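Local coordinates for nitrate reductase (Ulva prolifera, PDB 5YLY), which serves nitrate assimilation as the FAD-carrying cytochrome b5 reductase domain of nitrate reductase, probably passing electrons from NADH through heme to the molybdenum centre that reduces nitrate, at residues A25-P30 against K34-K39; Q60-P65 against G100-V105; T93-T98 against M177-K182. One frame throughout, in Å; residues are numbered along the deposited sequence.

Contact 1 of 3, residues A25-P30 against K34-K39; sequences APFLNP and KAAELK
P26 O comes within 4.2 Å of K34 NZ, but the main meeting is between F27 and the start of strand 34-39. With chi1 at 174°, F27 swings its ring away from its own backbone N and across to the strand. There A35 O lies in the ring plane at the edge, 3.5 Å from CE1, an approach that sets a carbonyl oxygen against the slightly positive C-H edge. CB of K34 and CB of A36 come in obliquely near CZ, the former at 3.8 Å. Strand 34-43 belongs to the six-stranded antiparallel sheet of the FAD-binding domain, and V138 of the adjoining strand 135-142 also packs on F27, so segment 25-30 lies beside both strands. The K34 side chain slides past F27 in the opposite direction, bends at chi3 (74°), and delivers NZ to F27 O at 3.1 Å. The donor sits in the carbonyl plane on a lone pair, with a C=O...N angle of 129°. E56 gives the same ammonium a salt bridge. Farther along, N29 lays CB 4.2 Å from K34 CD, while one water accepts from N29 ND2 and from K34 NZ (2.9 Å); N29 OD1 is taken by K31 N.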
loop_
_atom_site.group_PDB
_atom_site.type_symbol
_atom_site.label_atom_id
_atom_site.label_comp_id
_atom_site.label_asym_id
_atom_site.label_seq_id
_atom_site.Cartn_x
_atom_site.Cartn_y
_atom_site.Cartn_z
ATOM N N ALA A 25 -2.791 20.095 -15.948
ATOM C CA ALA A 25 -3.221 20.362 -14.574
ATOM C C ALA A 25 -3.681 19.051 -13.908
ATOM O O ALA A 25 -4.589 18.395 -14.438
ATOM C CB ALA A 25 -4.354 21.354 -14.565
ATOM N N PRO A 26 -3.122 18.678 -12.735
ATOM C CA PRO A 26 -3.525 17.398 -12.120
ATOM C C PRO A 26 -4.865 17.476 -11.400
ATOM O O PRO A 26 -5.311 18.562 -11.031
ATOM C CB PRO A 26 -2.380 17.108 -11.141
ATOM C CG PRO A 26 -1.893 18.456 -10.730
ATOM C CD PRO A 26 -2.036 19.331 -11.966
ATOM N N PHE A 27 -5.483 16.320 -11.177
ATOM C CA PHE A 27 -6.723 16.207 -10.427
ATOM C C PHE A 27 -6.483 16.548 -8.951
ATOM O O PHE A 27 -7.201 17.385 -8.407
ATOM C CB PHE A 27 -7.295 14.804 -10.545
ATOM C CG PHE A 27 -8.505 14.532 -9.677
ATOM C CD1 PHE A 27 -9.769 14.936 -10.078
ATOM C CD2 PHE A 27 -8.389 13.815 -8.493
ATOM C CE1 PHE A 27 -10.894 14.663 -9.296
ATOM C CE2 PHE A 27 -9.530 13.506 -7.731
ATOM C CZ PHE A 27 -10.772 13.932 -8.144
ATOM N N LEU A 28 -5.483 15.918 -8.309
ATOM C CA LEU A 28 -5.214 16.159 -6.892
ATOM C C LEU A 28 -4.737 17.569 -6.583
ATOM O O LEU A 28 -3.823 18.099 -7.235
ATOM C CB LEU A 28 -4.261 15.127 -6.298
ATOM C CG LEU A 28 -4.761 13.683 -6.290
ATOM C CD1 LEU A 28 -3.649 12.780 -5.892
ATOM C CD2 LEU A 28 -5.996 13.513 -5.369
ATOM N N ASN A 29 -5.397 18.176 -5.588
ATOM C CA ASN A 29 -5.100 19.529 -5.116
ATOM C C ASN A 29 -5.143 19.454 -3.595
ATOM O O ASN A 29 -6.207 19.204 -3.030
ATOM C CB ASN A 29 -6.110 20.544 -5.659
ATOM C CG ASN A 29 -5.811 21.955 -5.230
ATOM O OD1 ASN A 29 -5.092 22.190 -4.254
ATOM N ND2 ASN A 29 -6.393 22.920 -5.918
ATOM N N PRO A 30 -3.981 19.586 -2.922
ATOM C CA PRO A 30 -3.948 19.387 -1.466
ATOM C C PRO A 30 -4.778 20.381 -0.650
ATOM O O PRO A 30 -5.012 20.130 0.529
ATOM C CB PRO A 30 -2.450 19.469 -1.139
ATOM C CG PRO A 30 -1.877 20.324 -2.241
ATOM C CD PRO A 30 -2.624 19.853 -3.449
ATOM N N LYS A 34 -11.992 17.243 -3.888
ATOM C CA LYS A 34 -12.399 17.148 -5.289
ATOM C C LYS A 34 -13.277 15.956 -5.513
ATOM O O LYS A 34 -12.936 14.863 -5.088
ATOM C CB LYS A 34 -11.177 17.170 -6.219
ATOM C CG LYS A 34 -10.544 18.596 -6.175
ATOM C CD LYS A 34 -9.606 18.909 -7.290
ATOM C CE LYS A 34 -10.243 19.173 -8.630
ATOM N NZ LYS A 34 -9.195 19.320 -9.676
ATOM N N ALA A 35 -14.441 16.184 -6.110
ATOM C CA ALA A 35 -15.402 15.108 -6.348
ATOM C C ALA A 35 -14.885 14.107 -7.398
ATOM O O ALA A 35 -14.257 14.506 -8.375
ATOM C CB ALA A 35 -16.721 15.707 -6.794
ATOM N N ALA A 36 -15.132 12.817 -7.180
ATOM C CA ALA A 36 -14.751 11.771 -8.138
ATOM C C ALA A 36 -15.953 10.850 -8.233
ATOM O O ALA A 36 -16.486 10.427 -7.208
ATOM C CB ALA A 36 -13.541 10.997 -7.631
ATOM N N GLU A 37 -16.372 10.534 -9.457
ATOM C CA GLU A 37 -17.541 9.709 -9.691
ATOM C C GLU A 37 -17.185 8.254 -9.887
ATOM O O GLU A 37 -16.263 7.948 -10.641
ATOM C CB GLU A 37 -18.286 10.247 -10.919
ATOM C CG GLU A 37 -19.659 9.630 -11.104
ATOM C CD GLU A 37 -20.346 10.135 -12.355
ATOM O OE1 GLU A 37 -20.906 11.253 -12.307
ATOM O OE2 GLU A 37 -20.263 9.451 -13.399
ATOM N N LEU A 38 -17.935 7.360 -9.256
ATOM C CA LEU A 38 -17.693 5.930 -9.412
ATOM C C LEU A 38 -18.100 5.495 -10.822
ATOM O O LEU A 38 -19.255 5.672 -11.216
ATOM C CB LEU A 38 -18.477 5.152 -8.346
ATOM C CG LEU A 38 -18.197 3.624 -8.287
ATOM C CD1 LEU A 38 -16.687 3.328 -8.058
ATOM C CD2 LEU A 38 -19.065 2.950 -7.188
ATOM N N LYS A 39 -17.142 4.929 -11.572
ATOM C CA LYS A 39 -17.329 4.456 -12.950
ATOM C C LYS A 39 -17.560 2.949 -13.045
ATOM O O LYS A 39 -18.296 2.517 -13.917
ATOM C CB LYS A 39 -16.147 4.876 -13.857
ATOM C CG LYS A 39 -15.919 6.402 -13.922
ATOM C CD LYS A 39 -17.087 7.104 -14.610
ATOM C CE LYS A 39 -16.829 8.600 -14.759
ATOM N NZ LYS A 39 -17.782 9.221 -15.722
HETATM O O HOH W 1 -7.759 21.532 -8.388
#

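Contact 2 of 3, residues Q60-P65 against G100-V105; sequences QLLGLP and GHFDLV. With FAD (flavin-adenine dinucleotide), chain C.
Q60 and G100 bring the two backbones together, their CA atoms 4.8 Å apart, and G100 N donates to Q60 O at 2.9 Å. The bond is nearly straight at the hydrogen (166°) and reaches a lone pair in the carbonyl plane. It ties the connection between strands 48-54 and 69-75 to the entry of strand 101-107, an outermost strand of the six-stranded antiparallel sheet in the FAD-binding domain, of the ferredoxin reductase type. G100 has a positive phi, a conformation easily reached without a side chain. Beyond this bond the segments diverge, leaving the side chains to bridge them. L62 holds CG anti to the backbone N and extends CD1 to within 4.0 Å of F102 CD2; the approach to the ring is oblique, and the two side chains cross at about a right angle. F102 has its CG between the backbone N and carbonyl carbon (chi1 63°), which stands the ring up from the strand with L104 CG in plane at its edge. F53 meets the same ring with the two planes moderately inclined, and V138 and M70 also pack on it, making the contact part of the buried sheet interior. Farther along the strand the backbone bonds the flavin directly: V105 O accepts from FAD N3 at 2.8 Å, with an N-H...O angle of 169°.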
loop_
_atom_site.group_PDB
_atom_site.type_symbol
_atom_site.label_atom_id
_atom_site.label_comp_id
_atom_site.label_asym_id
_atom_site.label_seq_id
_atom_site.Cartn_x
_atom_site.Cartn_y
_atom_site.Cartn_z
ATOM N N GLN A 60 -7.133 13.268 -17.784
ATOM C CA GLN A 60 -6.528 14.005 -16.683
ATOM C C GLN A 60 -5.504 13.213 -15.918
ATOM O O GLN A 60 -5.681 12.030 -15.674
ATOM C CB GLN A 60 -7.608 14.593 -15.748
ATOM C CG GLN A 60 -7.085 15.659 -14.785
ATOM C CD GLN A 60 -8.119 16.190 -13.823
ATOM O OE1 GLN A 60 -9.061 15.500 -13.428
ATOM N NE2 GLN A 60 -7.966 17.440 -13.423
ATOM N N LEU A 61 -4.400 13.892 -15.589
ATOM C CA LEU A 61 -3.315 13.342 -14.781
ATOM C C LEU A 61 -3.823 13.280 -13.337
ATOM O O LEU A 61 -4.437 14.238 -12.859
ATOM C CB LEU A 61 -2.126 14.331 -14.869
ATOM C CG LEU A 61 -0.829 14.002 -14.104
ATOM C CD1 LEU A 61 -0.154 12.772 -14.687
ATOM C CD2 LEU A 61 0.121 15.184 -14.152
ATOM N N LEU A 62 -3.558 12.172 -12.635
ATOM C CA LEU A 62 -3.968 12.070 -11.237
ATOM C C LEU A 62 -3.207 13.075 -10.368
ATOM O O LEU A 62 -3.831 13.765 -9.574
ATOM C CB LEU A 62 -3.753 10.655 -10.709
ATOM C CG LEU A 62 -4.106 10.413 -9.236
ATOM C CD1 LEU A 62 -5.603 10.729 -8.930
ATOM C CD2 LEU A 62 -3.766 8.967 -8.854
ATOM N N GLY A 63 -1.888 13.116 -10.508
ATOM C CA GLY A 63 -1.028 14.023 -9.750
ATOM C C GLY A 63 -0.708 13.499 -8.368
ATOM O O GLY A 63 -0.729 14.260 -7.393
ATOM N N LEU A 64 -0.424 12.195 -8.282
ATOM C CA LEU A 64 -0.091 11.520 -7.034
ATOM C C LEU A 64 1.368 11.081 -7.117
ATOM O O LEU A 64 1.665 10.073 -7.777
ATOM C CB LEU A 64 -1.008 10.280 -6.775
ATOM C CG LEU A 64 -0.783 9.572 -5.410
ATOM C CD1 LEU A 64 -1.100 10.525 -4.219
ATOM C CD2 LEU A 64 -1.645 8.297 -5.300
ATOM N N PRO A 65 2.293 11.785 -6.442
ATOM C CA PRO A 65 3.701 11.355 -6.466
ATOM C C PRO A 65 3.893 10.007 -5.769
ATOM O O PRO A 65 3.141 9.654 -4.857
ATOM C CB PRO A 65 4.427 12.478 -5.694
ATOM C CG PRO A 65 3.511 13.659 -5.756
ATOM C CD PRO A 65 2.135 13.015 -5.642
ATOM N N GLY A 100 -7.242 9.750 -16.445
ATOM C CA GLY A 100 -8.690 9.780 -16.464
ATOM C C GLY A 100 -9.414 9.019 -15.386
ATOM O O GLY A 100 -10.619 9.203 -15.243
ATOM N N HIS A 101 -8.699 8.190 -14.591
ATOM C CA HIS A 101 -9.343 7.468 -13.504
ATOM C C HIS A 101 -8.279 6.972 -12.548
ATOM O O HIS A 101 -7.100 6.955 -12.899
ATOM C CB HIS A 101 -10.209 6.271 -14.045
ATOM C CG HIS A 101 -9.428 5.099 -14.584
ATOM N ND1 HIS A 101 -9.113 4.999 -15.920
ATOM C CD2 HIS A 101 -8.939 4.011 -13.941
ATOM C CE1 HIS A 101 -8.446 3.859 -16.052
ATOM N NE2 HIS A 101 -8.318 3.235 -14.888
ATOM N N PHE A 102 -8.697 6.513 -11.375
ATOM C CA PHE A 102 -7.847 5.785 -10.438
ATOM C C PHE A 102 -8.638 4.596 -9.937
ATOM O O PHE A 102 -9.887 4.640 -9.866
ATOM C CB PHE A 102 -7.306 6.633 -9.276
ATOM C CG PHE A 102 -8.343 7.209 -8.336
ATOM C CD1 PHE A 102 -8.789 6.485 -7.243
ATOM C CD2 PHE A 102 -8.873 8.473 -8.550
ATOM C CE1 PHE A 102 -9.764 7.017 -6.374
ATOM C CE2 PHE A 102 -9.817 9.022 -7.670
ATOM C CZ PHE A 102 -10.250 8.303 -6.577
ATOM N N ASP A 103 -7.911 3.562 -9.539
ATOM C CA ASP A 103 -8.526 2.344 -9.021
ATOM C C ASP A 103 -8.169 2.205 -7.572
ATOM O O ASP A 103 -7.001 2.333 -7.249
ATOM C CB ASP A 103 -7.932 1.124 -9.749
ATOM C CG ASP A 103 -8.330 0.971 -11.191
ATOM O OD1 ASP A 103 -9.131 1.803 -11.678
ATOM O OD2 ASP A 103 -7.801 0.056 -11.848
ATOM N N LEU A 104 -9.138 1.835 -6.727
ATOM C CA LEU A 104 -8.869 1.570 -5.320
ATOM C C LEU A 104 -9.167 0.106 -5.123
ATOM O O LEU A 104 -10.237 -0.346 -5.524
ATOM C CB LEU A 104 -9.814 2.334 -4.364
ATOM C CG LEU A 104 -9.857 3.821 -4.421
ATOM C CD1 LEU A 104 -10.868 4.307 -3.377
ATOM C CD2 LEU A 104 -8.434 4.442 -4.175
ATOM N N VAL A 105 -8.272 -0.617 -4.450
ATOM C CA VAL A 105 -8.557 -2.008 -4.078
ATOM C C VAL A 105 -8.815 -1.935 -2.585
ATOM O O VAL A 105 -7.948 -1.491 -1.831
ATOM C CB VAL A 105 -7.393 -2.944 -4.490
ATOM C CG1 VAL A 105 -7.522 -4.312 -3.823
ATOM C CG2 VAL A 105 -7.356 -3.077 -6.000
HETATM P PA FAD C . -13.006 1.255 10.693
HETATM O O1A FAD C . -14.410 1.619 10.998
HETATM O O2A FAD C . -12.035 2.412 10.727
HETATM O O5B FAD C . -12.567 0.064 11.706
HETATM C C5B FAD C . -11.269 0.095 12.339
HETATM C C4B FAD C . -10.595 -1.249 12.218
HETATM O O4B FAD C . -11.431 -2.295 12.762
HETATM C C3B FAD C . -10.291 -1.720 10.804
HETATM O O3B FAD C . -9.145 -1.071 10.258
HETATM C C2B FAD C . -10.092 -3.224 11.010
HETATM O O2B FAD C . -8.757 -3.546 11.383
HETATM C C1B FAD C . -11.069 -3.532 12.162
HETATM N N9A FAD C . -12.284 -4.240 11.755
HETATM C C8A FAD C . -13.555 -3.730 11.706
HETATM N N7A FAD C . -14.457 -4.579 11.270
HETATM C C5A FAD C . -13.725 -5.726 11.002
HETATM C C6A FAD C . -14.083 -6.977 10.455
HETATM N N6A FAD C . -15.269 -7.229 9.894
HETATM N N1A FAD C . -13.118 -7.919 10.353
HETATM C C2A FAD C . -11.871 -7.607 10.728
HETATM N N3A FAD C . -11.406 -6.447 11.205
HETATM C C4A FAD C . -12.388 -5.541 11.317
HETATM N N1 FAD C . -7.325 0.070 2.928
HETATM C C2 FAD C . -7.707 -0.615 1.804
HETATM O O2 FAD C . -8.617 -1.455 1.861
HETATM N N3 FAD C . -7.063 -0.357 0.583
HETATM C C4 FAD C . -6.027 0.554 0.386
HETATM O O4 FAD C . -5.592 0.772 -0.728
HETATM C C4X FAD C . -5.607 1.255 1.598
HETATM N N5 FAD C . -4.610 2.103 1.511
HETATM C C5X FAD C . -4.187 2.741 2.679
HETATM C C6 FAD C . -3.101 3.626 2.605
HETATM C C7 FAD C . -2.641 4.291 3.742
HETATM C C7M FAD C . -1.450 5.208 3.616
HETATM C C8 FAD C . -3.277 4.068 4.994
HETATM C C8M FAD C . -2.836 4.811 6.241
HETATM C C9 FAD C . -4.342 3.172 5.071
HETATM C C9A FAD C . -4.806 2.512 3.924
HETATM N N10 FAD C . -5.918 1.612 3.963
HETATM C C10 FAD C . -6.331 0.947 2.827
HETATM C "C1'" FAD C . -6.753 1.462 5.168
HETATM C "C2'" FAD C . -7.921 2.448 5.208
HETATM O "O2'" FAD C . -7.459 3.769 5.496
HETATM C "C3'" FAD C . -8.986 2.065 6.236
HETATM O "O3'" FAD C . -8.406 2.003 7.533
HETATM C "C4'" FAD C . -9.744 0.775 5.907
HETATM O "O4'" FAD C . -10.457 0.957 4.684
HETATM C "C5'" FAD C . -10.715 0.350 6.991
HETATM O "O5'" FAD C . -11.525 1.486 7.361
HETATM P P FAD C . -13.057 1.312 7.822
HETATM O O1P FAD C . -13.670 2.650 7.981
HETATM O O2P FAD C . -13.768 0.328 6.926
HETATM O O3P FAD C . -12.876 0.612 9.237
#

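Contact 3 of 3, residues T93-T98 against M177-K182; sequences TTANET and MYQVMK
The interface between the FAD-binding and NAD-binding domains brings the loop 93-98 against helix 174-185, and the one direct hydrogen bond between the two segments runs from K182 NZ to T93 O, at 2.7 Å. The donor lies 20° out of the carbonyl plane. To get there the lysine chain bends at chi3 (75°), passing CD over one face of the Y178 ring, 3.5 Å above its plane and offset toward the rim. That ring turns its edge to the loop, with CE2 4.1 Å from T93 CB. The two lobes meet here as in ferredoxin reductase-type enzymes, the helix following the first strand of the parallel nucleotide-binding sheet. A water accepts from K182 NZ and donates to E97 OE2, whose direct separation from NZ is 4.7 Å. In the type I turn from A95 to T98, E97 OE2 also accepts from A95 N (2.8 Å, syn side) and from T98 OG1, above the carboxylate plane. A methionine in place of K182 would probably leave T93 O without its lysine donor and E97 without the lysine's charge and water bridge. Q179 CG approaches A95 CB at 4.5 Å; its NE2 donates to K68 O and to a water bound by T94 O, while G67 N donates to OE1.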
loop_
_atom_site.group_PDB
_atom_site.type_symbol
_atom_site.label_atom_id
_atom_site.label_comp_id
_atom_site.label_asym_id
_atom_site.label_seq_id
_atom_site.Cartn_x
_atom_site.Cartn_y
_atom_site.Cartn_z
ATOM N N THR A 93 -4.338 1.601 -6.637
ATOM C CA THR A 93 -3.468 0.633 -7.298
ATOM C C THR A 93 -3.057 1.120 -8.693
ATOM O O THR A 93 -2.419 0.379 -9.456
ATOM C CB THR A 93 -4.133 -0.734 -7.337
ATOM O OG1 THR A 93 -5.405 -0.611 -7.984
ATOM C CG2 THR A 93 -4.295 -1.328 -5.950
ATOM N N THR A 94 -3.463 2.342 -9.042
ATOM C CA THR A 94 -3.034 3.027 -10.257
ATOM C C THR A 94 -2.368 4.315 -9.753
ATOM O O THR A 94 -2.603 4.734 -8.607
ATOM C CB THR A 94 -4.195 3.369 -11.231
ATOM O OG1 THR A 94 -5.184 4.135 -10.543
ATOM C CG2 THR A 94 -4.847 2.126 -11.820
ATOM N N ALA A 95 -1.563 4.953 -10.583
ATOM C CA ALA A 95 -0.967 6.238 -10.180
ATOM C C ALA A 95 -0.896 7.157 -11.425
ATOM O O ALA A 95 -1.797 7.053 -12.282
ATOM C CB ALA A 95 0.394 6.009 -9.512
ATOM N N ASN A 96 0.159 7.988 -11.578
ATOM C CA ASN A 96 0.212 8.948 -12.693
ATOM C C ASN A 96 0.226 8.331 -14.083
ATOM O O ASN A 96 -0.209 8.984 -15.032
ATOM C CB ASN A 96 1.369 9.927 -12.529
ATOM C CG ASN A 96 1.138 10.903 -11.405
ATOM O OD1 ASN A 96 0.012 11.073 -10.934
ATOM N ND2 ASN A 96 2.201 11.585 -10.955
ATOM N N GLU A 97 0.676 7.081 -14.208
ATOM C CA GLU A 97 0.709 6.378 -15.503
ATOM C C GLU A 97 -0.700 6.159 -16.104
ATOM O O GLU A 97 -0.823 5.901 -17.303
ATOM C CB GLU A 97 1.443 5.021 -15.361
ATOM C CG GLU A 97 0.613 3.885 -14.736
ATOM C CD GLU A 97 0.106 4.093 -13.317
ATOM O OE1 GLU A 97 0.815 4.759 -12.530
ATOM O OE2 GLU A 97 -0.989 3.581 -12.984
ATOM N N THR A 98 -1.741 6.190 -15.258
ATOM C CA THR A 98 -3.122 5.945 -15.687
ATOM C C THR A 98 -3.891 7.270 -15.665
ATOM O O THR A 98 -4.198 7.787 -14.593
ATOM C CB THR A 98 -3.777 4.936 -14.742
ATOM O OG1 THR A 98 -3.019 3.733 -14.751
ATOM C CG2 THR A 98 -5.225 4.633 -15.125
ATOM N N MET A 177 3.092 0.008 -0.559
ATOM C CA MET A 177 4.261 -0.757 -1.064
ATOM C C MET A 177 4.094 -1.068 -2.545
ATOM O O MET A 177 5.015 -0.837 -3.327
ATOM C CB MET A 177 4.465 -2.096 -0.292
ATOM C CG MET A 177 4.617 -1.917 1.189
ATOM S SD MET A 177 5.833 -0.640 1.583
ATOM C CE MET A 177 5.460 -0.396 3.281
ATOM N N TYR A 178 2.920 -1.579 -2.925
ATOM C CA TYR A 178 2.611 -1.935 -4.318
ATOM C C TYR A 178 2.833 -0.725 -5.287
ATOM O O TYR A 178 3.412 -0.880 -6.361
ATOM C CB TYR A 178 1.168 -2.442 -4.353
ATOM C CG TYR A 178 0.738 -3.041 -5.668
ATOM C CD1 TYR A 178 1.391 -4.149 -6.205
ATOM C CD2 TYR A 178 -0.323 -2.500 -6.384
ATOM C CE1 TYR A 178 0.984 -4.717 -7.418
ATOM C CE2 TYR A 178 -0.773 -3.095 -7.571
ATOM C CZ TYR A 178 -0.108 -4.193 -8.092
ATOM O OH TYR A 178 -0.560 -4.760 -9.274
ATOM N N GLN A 179 2.449 0.469 -4.866
ATOM C CA GLN A 179 2.619 1.671 -5.686
ATOM C C GLN A 179 4.139 1.923 -5.948
ATOM O O GLN A 179 4.552 2.192 -7.092
ATOM C CB GLN A 179 2.003 2.894 -4.965
ATOM C CG GLN A 179 2.117 4.192 -5.775
ATOM C CD GLN A 179 2.109 5.373 -4.862
ATOM O OE1 GLN A 179 3.052 5.585 -4.112
ATOM N NE2 GLN A 179 1.015 6.121 -4.833
ATOM N N VAL A 180 4.964 1.812 -4.879
ATOM C CA VAL A 180 6.421 2.014 -4.989
ATOM C C VAL A 180 7.043 0.895 -5.830
ATOM O O VAL A 180 7.876 1.175 -6.709
ATOM C CB VAL A 180 7.080 2.167 -3.575
ATOM C CG1 VAL A 180 8.610 2.320 -3.689
ATOM C CG2 VAL A 180 6.502 3.380 -2.849
ATOM N N MET A 181 6.616 -0.367 -5.603
ATOM C CA MET A 181 7.139 -1.510 -6.375
ATOM C C MET A 181 6.880 -1.296 -7.863
ATOM O O MET A 181 7.783 -1.444 -8.665
ATOM C CB MET A 181 6.437 -2.823 -5.938
ATOM C CG MET A 181 6.804 -3.235 -4.535
ATOM S SD MET A 181 5.744 -4.635 -4.029
ATOM C CE MET A 181 6.544 -5.944 -5.000
ATOM N N LYS A 182 5.660 -0.919 -8.229
ATOM C CA LYS A 182 5.375 -0.680 -9.652
ATOM C C LYS A 182 6.173 0.492 -10.235
ATOM O O LYS A 182 6.685 0.396 -11.363
ATOM C CB LYS A 182 3.896 -0.447 -9.854
ATOM C CG LYS A 182 3.085 -1.739 -9.708
ATOM C CD LYS A 182 1.604 -1.398 -9.682
ATOM C CE LYS A 182 1.079 -1.035 -11.036
ATOM N NZ LYS A 182 -0.318 -0.556 -10.931
HETATM O O HOH W 2 -1.113 4.963 -6.323
HETATM O O HOH W 3 -1.063 0.841 -13.297
#

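Contacts 1 and 2 have centres about 8 Å apart and touch through the backbone: F27 N lies 2.9 Å from L61 O and L28 N 3.0 Å from L62 O, both probable hydrogen bonds. Contacts 2 and 3, with centres about 9 Å apart, also meet: N96 OD1 lies 2.8 Å from G63 N, and D103 O 2.8 Å from T93 N. Contacts 1 and 3 do not touch; their nearest atoms are about 6 Å apart and their centres about 17 Å. Contact 2 thus lies between the N-terminal arm and the domain interface. It holds V105 at the flavin, and the side chain of T93 in contact 3 comes within about 6 Å of FAD.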